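Aminotransferase class I and II (Anaerococcus prevotii, PDB 4EMY) probably acts as a homodimeric transaminase that uses pyridoxal 5'-phosphate as its cofactor. Local coordinates at residues 126-131 with 179-184; 218-223 with 252-257. All blocks are in the same frame, centred on the assembly; numbering follows the deposited sequence.

How the interactions relate
Interactions 1 and 2 are both parallel strand pairs of one seven-stranded mixed sheet. They are buried, with centres about 10 Å apart, and are joined by the neighbouring strands 179-184 and 218-224, where Ser182 N to Thr220 O (2.8 Å) and Ser182 O to Ile222 N (2.7 Å) are probable hydrogen bonds. Each pair rests on backbone bonds, but the chemistry around them differs. Interaction 1 mixes proline, aliphatic, sulfur and imidazole groups and has a partly exposed arginine at one end. Interaction 2 is almost purely valine, leucine and isoleucine at its centre, with five cross-strand hydrogen bonds against three. Both approach the cofactor, through the side chains of His131 and Ala256, each about 7 Å away.

Interaction 1: 126-131 with 179-184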
ATOM      1  N   ASP A 126      14.448 -18.786  -6.010  1.00 46.98           N
ATOM      2  CA  ASP A 126      13.934 -18.627  -7.364  1.00 45.66           C
ATOM      3  C   ASP A 126      14.380 -17.338  -8.045  1.00 44.35           C
ATOM      4  O   ASP A 126      14.484 -16.302  -7.397  1.00 43.59           O
ATOM      5  CB  ASP A 126      12.410 -18.762  -7.355  1.00 44.83           C
ATOM      6  CG  ASP A 126      11.948 -20.126  -6.857  1.00 46.12           C
ATOM      7  OD1 ASP A 126      12.799 -21.010  -6.614  1.00 47.69           O
ATOM      8  OD2 ASP A 126      10.727 -20.314  -6.703  1.00 45.85           O
ATOM      9  N   PRO A 127      14.667 -17.418  -9.357  1.00 44.18           N
ATOM     10  CA  PRO A 127      15.210 -16.296 -10.104  1.00 43.52           C
ATOM     11  C   PRO A 127      14.171 -15.410 -10.779  1.00 41.95           C
ATOM     12  O   PRO A 127      13.249 -15.913 -11.428  1.00 41.71           O
ATOM     13  CB  PRO A 127      16.068 -16.977 -11.169  1.00 44.70           C
ATOM     14  CG  PRO A 127      15.417 -18.297 -11.397  1.00 45.32           C
ATOM     15  CD  PRO A 127      14.632 -18.650 -10.169  1.00 45.14           C
ATOM     16  N   LEU A 128      14.333 -14.099 -10.613  1.00 41.06           N
ATOM     17  CA  LEU A 128      13.651 -13.124 -11.455  1.00 39.90           C
ATOM     18  C   LEU A 128      14.618 -12.656 -12.537  1.00 40.23           C
ATOM     19  O   LEU A 128      15.597 -11.962 -12.258  1.00 40.53           O
ATOM     20  CB  LEU A 128      13.149 -11.932 -10.642  1.00 39.01           C
ATOM     21  CG  LEU A 128      12.313 -10.952 -11.464  1.00 38.14           C
ATOM     22  CD1 LEU A 128      10.878 -11.435 -11.627  1.00 37.70           C
ATOM     23  CD2 LEU A 128      12.349  -9.565 -10.851  1.00 37.77           C
ATOM     24  N   ILE A 129      14.347 -13.050 -13.773  1.00 40.35           N
ATOM     25  CA  ILE A 129      15.227 -12.724 -14.883  1.00 41.01           C
ATOM     26  C   ILE A 129      14.727 -11.455 -15.569  1.00 40.24           C
ATOM     27  O   ILE A 129      13.665 -11.447 -16.206  1.00 39.82           O
ATOM     28  CB  ILE A 129      15.361 -13.908 -15.855  1.00 42.04           C
ATOM     29  CG1 ILE A 129      15.832 -15.147 -15.089  1.00 42.95           C
ATOM     30  CG2 ILE A 129      16.330 -13.571 -16.977  1.00 42.95           C
ATOM     31  CD1 ILE A 129      15.092 -16.408 -15.460  1.00 43.44           C
ATOM     32  N   CYS A 130      15.506 -10.388 -15.406  1.00 40.26           N
ATOM     33  CA  CYS A 130      15.124  -9.043 -15.817  1.00 39.61           C
ATOM     34  C   CYS A 130      16.184  -8.410 -16.699  1.00 40.52           C
ATOM     35  O   CYS A 130      17.376  -8.715 -16.574  1.00 41.46           O
ATOM     36  CB  CYS A 130      14.890  -8.156 -14.592  1.00 38.86           C
ATOM     37  SG  CYS A 130      14.481  -6.439 -14.999  1.00 38.44           S
ATOM     38  N   HIS A 131      15.740  -7.510 -17.576  1.00 40.34           N
ATOM     39  CA  HIS A 131      16.630  -6.857 -18.531  1.00 41.40           C
ATOM     40  C   HIS A 131      17.661  -5.978 -17.878  1.00 41.84           C
ATOM     41  O   HIS A 131      17.405  -5.355 -16.846  1.00 41.07           O
ATOM     42  CB  HIS A 131      15.841  -6.098 -19.595  1.00 41.23           C
ATOM     43  CG  HIS A 131      14.544  -5.526 -19.091  1.00 40.00           C
ATOM     44  ND1 HIS A 131      14.492  -4.444 -18.291  1.00 39.43           N
ATOM     45  CD2 HIS A 131      13.227  -5.930 -19.294  1.00 39.34           C
ATOM     46  CE1 HIS A 131      13.209  -4.169 -17.998  1.00 38.52           C
ATOM     47  NE2 HIS A 131      12.437  -5.082 -18.613  1.00 38.45           N
ATOM     48  N   ARG A 179      11.113 -23.355 -10.718  1.00 50.06           N
ATOM     49  CA  ARG A 179      10.231 -22.198 -10.786  1.00 48.06           C
ATOM     50  C   ARG A 179      11.041 -20.971 -11.155  1.00 46.92           C
ATOM     51  O   ARG A 179      12.081 -20.713 -10.550  1.00 47.22           O
ATOM     52  CB  ARG A 179       9.520 -22.002  -9.447  1.00 47.79           C
ATOM     53  CG  ARG A 179       8.572 -20.818  -9.386  1.00 46.31           C
ATOM     54  CD  ARG A 179       7.727 -20.879  -8.123  1.00 46.52           C
ATOM     55  NE  ARG A 179       6.511 -21.662  -8.314  1.00 47.28           N
ATOM     56  CZ  ARG A 179       5.964 -22.443  -7.385  1.00 48.49           C
ATOM     57  NH1 ARG A 179       6.528 -22.568  -6.189  1.00 49.31           N
ATOM     58  NH2 ARG A 179       4.854 -23.120  -7.657  1.00 49.19           N
ATOM     59  N   ILE A 180      10.586 -20.237 -12.166  1.00 45.79           N
ATOM     60  CA  ILE A 180      11.273 -19.014 -12.591  1.00 44.88           C
ATOM     61  C   ILE A 180      10.300 -17.878 -12.915  1.00 43.38           C
ATOM     62  O   ILE A 180       9.085 -18.074 -12.933  1.00 43.33           O
ATOM     63  CB  ILE A 180      12.214 -19.240 -13.804  1.00 45.73           C
ATOM     64  CG1 ILE A 180      11.411 -19.439 -15.091  1.00 45.78           C
ATOM     65  CG2 ILE A 180      13.198 -20.380 -13.553  1.00 47.31           C
ATOM     66  CD1 ILE A 180      12.090 -18.848 -16.306  1.00 46.00           C
ATOM     67  N   ALA A 181      10.841 -16.689 -13.162  1.00 42.46           N
ATOM     68  CA  ALA A 181      10.025 -15.559 -13.592  1.00 41.23           C
ATOM     69  C   ALA A 181      10.781 -14.625 -14.525  1.00 40.96           C
ATOM     70  O   ALA A 181      11.949 -14.313 -14.296  1.00 41.26           O
ATOM     71  CB  ALA A 181       9.491 -14.792 -12.392  1.00 40.42           C
ATOM     72  N   SER A 182      10.114 -14.190 -15.584  1.00 40.56           N
ATOM     73  CA  SER A 182      10.691 -13.206 -16.477  1.00 40.55           C
ATOM     74  C   SER A 182       9.996 -11.886 -16.268  1.00 39.49           C
ATOM     75  O   SER A 182       8.767 -11.827 -16.230  1.00 39.06           O
ATOM     76  CB  SER A 182      10.541 -13.624 -17.938  1.00 41.52           C
ATOM     77  OG  SER A 182      10.773 -12.510 -18.787  1.00 41.60           O
ATOM     78  N   LEU A 183      10.784 -10.829 -16.126  1.00 39.25           N
ATOM     79  CA  LEU A 183      10.221  -9.491 -16.056  1.00 38.50           C
ATOM     80  C   LEU A 183      10.628  -8.699 -17.283  1.00 38.90           C
ATOM     81  O   LEU A 183      11.813  -8.628 -17.612  1.00 39.63           O
ATOM     82  CB  LEU A 183      10.634  -8.770 -14.772  1.00 38.03           C
ATOM     83  CG  LEU A 183       9.878  -7.452 -14.556  1.00 37.48           C
ATOM     84  CD1 LEU A 183       9.329  -7.329 -13.143  1.00 36.93           C
ATOM     85  CD2 LEU A 183      10.763  -6.266 -14.911  1.00 37.74           C
ATOM     86  N   ILE A 184       9.630  -8.139 -17.964  1.00 38.66           N
ATOM     87  CA  ILE A 184       9.843  -7.261 -19.107  1.00 39.18           C
ATOM     88  C   ILE A 184       9.048  -5.972 -18.908  1.00 38.75           C
ATOM     89  O   ILE A 184       7.820  -5.991 -18.819  1.00 38.39           O
ATOM     90  CB  ILE A 184       9.419  -7.910 -20.450  1.00 40.13           C
ATOM     91  CG1 ILE A 184       9.766  -9.409 -20.512  1.00 40.63           C
ATOM     92  CG2 ILE A 184       9.982  -7.127 -21.629  1.00 41.06           C
ATOM     93  CD1 ILE A 184      11.237  -9.737 -20.679  1.00 41.49           C
TER
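Leu128 and Ala181 meet in the well-packed middle of this parallel strand pair, where Ala181 and Leu183 are deeply buried. With CG anti to its backbone N (chi1 -175°), Leu128 leans across toward the neighbouring strand and brings CD1 to 3.7 Å from Ala181 CB; the same methyl lies 4.1 Å from Leu183 CB. Two residues on, on the same face, Cys130 SG touches Leu183 CD2 at 3.7 Å. On the other face of the sheet, the side chains of Ile129 and Ile180 cross at a slant, their CD1 methyls 4.0 Å apart. The backbone is knitted by a nearly straight bond from Ile129 N to Ala181 O (2.8 Å, 172°), by Leu183 N to Ile129 O, and by a more bent bond from Ala181 N to Pro127 O.

The start of the pair is looser. Asp126 OD2 lies beside the aliphatic part of Arg179, 3.4 Å from its CD, but makes no salt bridge with it: OD2 is hydrogen-bonded to Asp123 N, while the partly exposed arginine packs against Met6 of the second subunit. At the far end the edge of the His131 ring reaches Ile184, NE2 lying 3.4 Å from Ile184 CA and hydrogen-bonded to Asn185 N.

Strand 148-152 flanks 127-131 and strand 218-224 flanks 179-184; helix 163-176 covers Ile129 and Ile180, while Leu122 packs against Leu128 and Ala181.

Interaction 2: 218-223 with 252-257; sequences KITLIV and FVVVAF
Ile219 and Phe252 open a ladder of five backbone hydrogen bonds, in which the two parallel strands lend each other N-H and C=O groups in turn. Phe252 N donates to Ile219 O, Leu221 N to Phe252 O, Val254 N to Leu221 O and Val223 N to Val254 O, and Ala256 N closes the series on Val223 O with a nearly straight bond (2.8 Å, 170°). The first rung is the most bent, at 145°.

Weaker CA-H...O contacts fill in beside these bonds. Leu221 O, for example, takes Val253 CA at 3.3 Å as well as the amide of Val254, so one carbonyl serves two successive residues of the partner strand.

Apolar contacts line both faces. On one, Leu221 CB meets Val253 CG2 at 4.1 Å and Val223 CB meets Val255 CG2 at 4.3 Å, with Trp201 and Phe244 packing on Leu221 and Val223. On the other, Thr220 lies beside Phe252, pointing the same way, and its methyl CG2 reaches Val254 CG2 at 4.2 Å. The Phe252 ring, swung opposite its own amide nitrogen at chi1 -168°, leads away from the partner strand to meet those of Tyr121 and Phe286. Ile222 and Ala256 pack on helix 109-121.

The seven-stranded mixed sheet with a single antiparallel strand, here 271-277, is the hallmark of the large domain of fold-type I pyridoxal phosphate enzymes. Its strands 218-224 and 251-258 run toward the cofactor pocket: the first leads into Asp224 and Tyr227, the second into Ser258, Ser260 and Lys261, all pocket residues, and the Ala256 side chain is already about 7 Å from bound pyridoxal 5'-phosphate.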
ATOM      1  N   LYS A 218       7.641 -24.291 -13.771  1.00 49.10           N
ATOM      2  CA  LYS A 218       6.594 -23.272 -13.731  1.00 48.12           C
ATOM      3  C   LYS A 218       7.198 -21.911 -14.033  1.00 46.27           C
ATOM      4  O   LYS A 218       8.187 -21.515 -13.415  1.00 46.90           O
ATOM      5  CB  LYS A 218       5.873 -23.267 -12.381  1.00 50.16           C
ATOM      6  CG  LYS A 218       4.866 -24.395 -12.232  1.00 52.41           C
ATOM      7  CD  LYS A 218       4.379 -24.541 -10.799  1.00 55.39           C
ATOM      8  CE  LYS A 218       3.943 -25.973 -10.503  1.00 58.32           C
ATOM      9  NZ  LYS A 218       2.715 -26.387 -11.244  1.00 59.03           N
ATOM     10  N   ILE A 219       6.618 -21.207 -14.999  1.00 44.45           N
ATOM     11  CA  ILE A 219       7.171 -19.933 -15.449  1.00 42.78           C
ATOM     12  C   ILE A 219       6.137 -18.823 -15.321  1.00 41.92           C
ATOM     13  O   ILE A 219       4.978 -19.010 -15.690  1.00 42.20           O
ATOM     14  CB  ILE A 219       7.655 -20.020 -16.911  1.00 42.05           C
ATOM     15  CG1 ILE A 219       8.618 -21.201 -17.090  1.00 43.18           C
ATOM     16  CG2 ILE A 219       8.314 -18.715 -17.348  1.00 41.01           C
ATOM     17  CD1 ILE A 219       8.653 -21.754 -18.493  1.00 43.38           C
ATOM     18  N   THR A 220       6.559 -17.679 -14.788  1.00 41.34           N
ATOM     19  CA  THR A 220       5.705 -16.492 -14.753  1.00 40.53           C
ATOM     20  C   THR A 220       6.324 -15.319 -15.520  1.00 39.10           C
ATOM     21  O   THR A 220       7.442 -14.896 -15.228  1.00 39.19           O
ATOM     22  CB  THR A 220       5.349 -16.079 -13.311  1.00 41.76           C
ATOM     23  OG1 THR A 220       4.692 -17.170 -12.659  1.00 43.69           O
ATOM     24  CG2 THR A 220       4.419 -14.876 -13.298  1.00 41.19           C
ATOM     25  N   LEU A 221       5.582 -14.822 -16.509  1.00 38.24           N
ATOM     26  CA  LEU A 221       5.929 -13.601 -17.221  1.00 37.25           C
ATOM     27  C   LEU A 221       5.236 -12.409 -16.573  1.00 36.99           C
ATOM     28  O   LEU A 221       4.006 -12.351 -16.524  1.00 37.27           O
ATOM     29  CB  LEU A 221       5.528 -13.702 -18.695  1.00 37.20           C
ATOM     30  CG  LEU A 221       5.840 -12.526 -19.633  1.00 36.76           C
ATOM     31  CD1 LEU A 221       7.332 -12.223 -19.706  1.00 36.78           C
ATOM     32  CD2 LEU A 221       5.287 -12.789 -21.025  1.00 37.45           C
ATOM     33  N   ILE A 222       6.044 -11.475 -16.068  1.00 36.84           N
ATOM     34  CA  ILE A 222       5.579 -10.197 -15.526  1.00 36.66           C
ATOM     35  C   ILE A 222       5.822  -9.089 -16.552  1.00 35.89           C
ATOM     36  O   ILE A 222       6.948  -8.897 -17.014  1.00 35.85           O
ATOM     37  CB  ILE A 222       6.362  -9.804 -14.252  1.00 37.59           C
ATOM     38  CG1 ILE A 222       6.660 -11.023 -13.355  1.00 38.87           C
ATOM     39  CG2 ILE A 222       5.712  -8.602 -13.557  1.00 37.84           C
ATOM     40  CD1 ILE A 222       5.615 -11.328 -12.312  1.00 40.15           C
ATOM     41  N   VAL A 223       4.775  -8.349 -16.905  1.00 35.79           N
ATOM     42  CA  VAL A 223       4.929  -7.255 -17.858  1.00 35.47           C
ATOM     43  C   VAL A 223       4.550  -5.942 -17.198  1.00 35.58           C
ATOM     44  O   VAL A 223       3.410  -5.767 -16.766  1.00 35.91           O
ATOM     45  CB  VAL A 223       4.091  -7.458 -19.136  1.00 35.72           C
ATOM     46  CG1 VAL A 223       4.627  -6.584 -20.258  1.00 35.78           C
ATOM     47  CG2 VAL A 223       4.119  -8.910 -19.575  1.00 36.21           C
ATOM     48  N   PHE A 252       2.138 -18.708 -16.653  1.00 44.92           N
ATOM     49  CA  PHE A 252       1.251 -17.665 -16.168  1.00 44.04           C
ATOM     50  C   PHE A 252       1.769 -16.283 -16.572  1.00 42.47           C
ATOM     51  O   PHE A 252       2.967 -16.099 -16.799  1.00 41.92           O
ATOM     52  CB  PHE A 252       1.079 -17.788 -14.648  1.00 43.93           C
ATOM     53  CG  PHE A 252      -0.034 -16.945 -14.087  1.00 43.37           C
ATOM     54  CD1 PHE A 252      -1.317 -17.020 -14.613  1.00 44.23           C
ATOM     55  CD2 PHE A 252       0.202 -16.086 -13.018  1.00 42.14           C
ATOM     56  CE1 PHE A 252      -2.341 -16.243 -14.096  1.00 43.88           C
ATOM     57  CE2 PHE A 252      -0.817 -15.313 -12.493  1.00 41.82           C
ATOM     58  CZ  PHE A 252      -2.091 -15.390 -13.030  1.00 42.63           C
ATOM     59  N   VAL A 253       0.853 -15.324 -16.683  1.00 41.93           N
ATOM     60  CA  VAL A 253       1.198 -13.956 -17.057  1.00 40.65           C
ATOM     61  C   VAL A 253       0.547 -12.996 -16.072  1.00 39.85           C
ATOM     62  O   VAL A 253      -0.660 -13.061 -15.857  1.00 40.43           O
ATOM     63  CB  VAL A 253       0.759 -13.616 -18.507  1.00 40.97           C
ATOM     64  CG1 VAL A 253       0.939 -12.137 -18.803  1.00 39.80           C
ATOM     65  CG2 VAL A 253       1.554 -14.425 -19.516  1.00 41.64           C
ATOM     66  N   VAL A 254       1.353 -12.129 -15.457  1.00 38.71           N
ATOM     67  CA  VAL A 254       0.831 -11.025 -14.648  1.00 37.98           C
ATOM     68  C   VAL A 254       1.222  -9.701 -15.293  1.00 37.22           C
ATOM     69  O   VAL A 254       2.408  -9.406 -15.467  1.00 36.71           O
ATOM     70  CB  VAL A 254       1.331 -11.051 -13.186  1.00 37.48           C
ATOM     71  CG1 VAL A 254       0.625  -9.975 -12.368  1.00 36.90           C
ATOM     72  CG2 VAL A 254       1.104 -12.416 -12.556  1.00 38.38           C
ATOM     73  N   VAL A 255       0.216  -8.915 -15.657  1.00 37.32           N
ATOM     74  CA  VAL A 255       0.442  -7.611 -16.260  1.00 36.81           C
ATOM     75  C   VAL A 255       0.268  -6.555 -15.173  1.00 36.26           C
ATOM     76  O   VAL A 255      -0.759  -6.522 -14.498  1.00 36.55           O
ATOM     77  CB  VAL A 255      -0.495  -7.383 -17.473  1.00 37.44           C
ATOM     78  CG1 VAL A 255      -0.523  -5.925 -17.897  1.00 37.02           C
ATOM     79  CG2 VAL A 255      -0.057  -8.248 -18.645  1.00 37.99           C
ATOM     80  N   ALA A 256       1.288  -5.718 -14.983  1.00 35.68           N
ATOM     81  CA  ALA A 256       1.240  -4.674 -13.956  1.00 35.31           C
ATOM     82  C   ALA A 256       0.701  -3.352 -14.512  1.00 35.43           C
ATOM     83  O   ALA A 256       1.402  -2.629 -15.224  1.00 35.24           O
ATOM     84  CB  ALA A 256       2.604  -4.485 -13.303  1.00 34.78           C
ATOM     85  N   PHE A 257      -0.550  -3.055 -14.172  1.00 35.91           N
ATOM     86  CA  PHE A 257      -1.238  -1.857 -14.643  1.00 36.40           C
ATOM     87  C   PHE A 257      -1.122  -0.695 -13.657  1.00 36.29           C
ATOM     88  O   PHE A 257      -1.109  -0.904 -12.450  1.00 36.12           O
ATOM     89  CB  PHE A 257      -2.706  -2.198 -14.901  1.00 37.18           C
ATOM     90  CG  PHE A 257      -3.595  -1.002 -15.029  1.00 37.63           C
ATOM     91  CD1 PHE A 257      -3.715  -0.336 -16.242  1.00 38.04           C
ATOM     92  CD2 PHE A 257      -4.318  -0.537 -13.935  1.00 37.77           C
ATOM     93  CE1 PHE A 257      -4.537   0.774 -16.357  1.00 38.63           C
ATOM     94  CE2 PHE A 257      -5.139   0.574 -14.043  1.00 38.32           C
ATOM     95  CZ  PHE A 257      -5.250   1.229 -15.256  1.00 38.78           C
TER